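Local coordinates for protein gingipain R (Porphyromonas gingivalis, PDB 1CVR) that cleaves peptide bonds after arginine as a cysteine proteinase with a caspase-like fold, at residues 193-196 against 197-201. Numbering follows the deposited sequence.
Sequences KNII and DAFNG
K193 sends CG trans to its own backbone N (chi1 165°), runs extended through CD and CE, and bends only at the last torsion (chi4 55°), which swings NZ onto the carboxylate of D197. D197 has CG beside its backbone N, reaching back one turn to receive it. The salt bridge is short, K193 NZ to D197 OD2 at 2.7 Å, and uses the syn lone pair of OD2. A water held by ND2 of N194 donates to D197 OD2 at 2.9 Å, giving OD2 two partners. In the backbone, D197 N bonds to K193 O at 2.8 Å, and F199 N meets I195 O almost straight (176°).

On the buried side, CG2 of I195 lies 3.8 Å from CD1 of the F199 ring, the two side chains running alongside each other, while I195 O sits at the ring edge, in its plane. I195 and A198 pack on strand 144-149. On another flank of the helix, I196 CG2 lies 3.4 Å from N200 ND2, and N200 OD1 is bonded to T231 N. Salt bridge outside, apolar pair inside, both spaced i to i+4: this is an amphipathic alpha-helix packed on the six-stranded sheet that contains strand 144-149, in a caspase-like alpha/beta fold.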
ATOM      1  N   LYS A 193     -23.351   7.776  10.480  1.00 18.63           N
ATOM      2  CA  LYS A 193     -23.268   9.156  10.004  1.00 17.68           C
ATOM      3  C   LYS A 193     -21.929   9.822  10.342  1.00 17.18           C
ATOM      4  O   LYS A 193     -21.362  10.548   9.517  1.00 16.70           O
ATOM      5  CB  LYS A 193     -24.423   9.988  10.607  1.00 18.58           C
ATOM      6  CG  LYS A 193     -24.235  11.501  10.485  1.00 18.64           C
ATOM      7  CD  LYS A 193     -25.414  12.297  11.068  1.00 19.32           C
ATOM      8  CE  LYS A 193     -25.061  13.787  11.155  1.00 20.16           C
ATOM      9  NZ  LYS A 193     -24.621  14.381   9.846  1.00 16.18           N
ATOM     10  N   ASN A 194     -21.427   9.583  11.548  1.00 16.74           N
ATOM     11  CA  ASN A 194     -20.168  10.194  11.976  1.00 17.65           C
ATOM     12  C   ASN A 194     -19.014   9.764  11.078  1.00 17.83           C
ATOM     13  O   ASN A 194     -18.126  10.562  10.771  1.00 16.83           O
ATOM     14  CB  ASN A 194     -19.830   9.811  13.420  1.00 18.57           C
ATOM     15  CG  ASN A 194     -20.839  10.354  14.440  1.00 21.76           C
ATOM     16  OD1 ASN A 194     -21.077   9.727  15.466  1.00 22.71           O
ATOM     17  ND2 ASN A 194     -21.406  11.526  14.172  1.00 21.41           N
ATOM     18  N   ILE A 195     -19.031   8.500  10.669  1.00 15.40           N
ATOM     19  CA  ILE A 195     -17.979   7.980   9.819  1.00 14.89           C
ATOM     20  C   ILE A 195     -18.148   8.478   8.403  1.00 13.32           C
ATOM     21  O   ILE A 195     -17.188   8.907   7.785  1.00 13.07           O
ATOM     22  CB  ILE A 195     -17.973   6.439   9.792  1.00 15.21           C
ATOM     23  CG1 ILE A 195     -17.812   5.897  11.212  1.00 14.55           C
ATOM     24  CG2 ILE A 195     -16.868   5.950   8.854  1.00 12.12           C
ATOM     25  CD1 ILE A 195     -16.611   6.436  11.967  1.00 14.57           C
ATOM     26  N   ILE A 196     -19.373   8.406   7.890  1.00 13.65           N
ATOM     27  CA  ILE A 196     -19.655   8.869   6.536  1.00 15.71           C
ATOM     28  C   ILE A 196     -19.244  10.337   6.381  1.00 16.38           C
ATOM     29  O   ILE A 196     -18.571  10.695   5.404  1.00 16.72           O
ATOM     30  CB  ILE A 196     -21.164   8.685   6.192  1.00 15.64           C
ATOM     31  CG1 ILE A 196     -21.514   7.190   6.229  1.00 14.89           C
ATOM     32  CG2 ILE A 196     -21.480   9.318   4.816  1.00 14.54           C
ATOM     33  CD1 ILE A 196     -23.025   6.881   6.132  1.00 15.65           C
ATOM     34  N   ASP A 197     -19.619  11.172   7.352  1.00 15.86           N
ATOM     35  CA  ASP A 197     -19.268  12.598   7.324  1.00 16.46           C
ATOM     36  C   ASP A 197     -17.764  12.841   7.335  1.00 16.25           C
ATOM     37  O   ASP A 197     -17.269  13.755   6.670  1.00 15.31           O
ATOM     38  CB  ASP A 197     -19.884  13.357   8.514  1.00 15.31           C
ATOM     39  CG  ASP A 197     -21.402  13.463   8.431  1.00 16.64           C
ATOM     40  OD1 ASP A 197     -21.966  13.261   7.337  1.00 15.59           O
ATOM     41  OD2 ASP A 197     -22.034  13.772   9.463  1.00 20.48           O
ATOM     42  N   ALA A 198     -17.033  12.033   8.098  1.00 17.50           N
ATOM     43  CA  ALA A 198     -15.578  12.186   8.191  1.00 16.81           C
ATOM     44  C   ALA A 198     -14.927  11.885   6.837  1.00 16.70           C
ATOM     45  O   ALA A 198     -14.116  12.669   6.343  1.00 16.59           O
ATOM     46  CB  ALA A 198     -15.018  11.261   9.280  1.00 18.15           C
ATOM     47  N   PHE A 199     -15.268  10.742   6.249  1.00 14.97           N
ATOM     48  CA  PHE A 199     -14.753  10.396   4.933  1.00 15.16           C
ATOM     49  C   PHE A 199     -15.112  11.480   3.906  1.00 16.56           C
ATOM     50  O   PHE A 199     -14.263  11.946   3.152  1.00 16.44           O
ATOM     51  CB  PHE A 199     -15.350   9.079   4.428  1.00 13.40           C
ATOM     52  CG  PHE A 199     -14.566   7.847   4.805  1.00 16.36           C
ATOM     53  CD1 PHE A 199     -14.666   7.281   6.074  1.00 17.93           C
ATOM     54  CD2 PHE A 199     -13.741   7.234   3.864  1.00 15.08           C
ATOM     55  CE1 PHE A 199     -13.957   6.112   6.397  1.00 18.08           C
ATOM     56  CE2 PHE A 199     -13.032   6.071   4.175  1.00 17.19           C
ATOM     57  CZ  PHE A 199     -13.140   5.510   5.435  1.00 16.83           C
ATOM     58  N   ASN A 200     -16.379  11.879   3.870  1.00 16.49           N
ATOM     59  CA  ASN A 200     -16.801  12.864   2.883  1.00 17.93           C
ATOM     60  C   ASN A 200     -16.194  14.242   3.067  1.00 18.93           C
ATOM     61  O   ASN A 200     -16.131  15.028   2.115  1.00 17.92           O
ATOM     62  CB  ASN A 200     -18.329  12.938   2.826  1.00 16.53           C
ATOM     63  CG  ASN A 200     -18.933  11.660   2.290  1.00 19.17           C
ATOM     64  OD1 ASN A 200     -18.226  10.845   1.688  1.00 19.78           O
ATOM     65  ND2 ASN A 200     -20.229  11.477   2.480  1.00 17.50           N
ATOM     66  N   GLY A 201     -15.717  14.513   4.277  1.00 17.36           N
ATOM     67  CA  GLY A 201     -15.102  15.796   4.558  1.00 18.72           C
ATOM     68  C   GLY A 201     -13.665  15.853   4.070  1.00 19.40           C
ATOM     69  O   GLY A 201     -13.147  16.938   3.816  1.00 19.30           O
TER
HETATM   70  O   HOH W   1     -20.735  13.701  12.004  1.00 31.74           O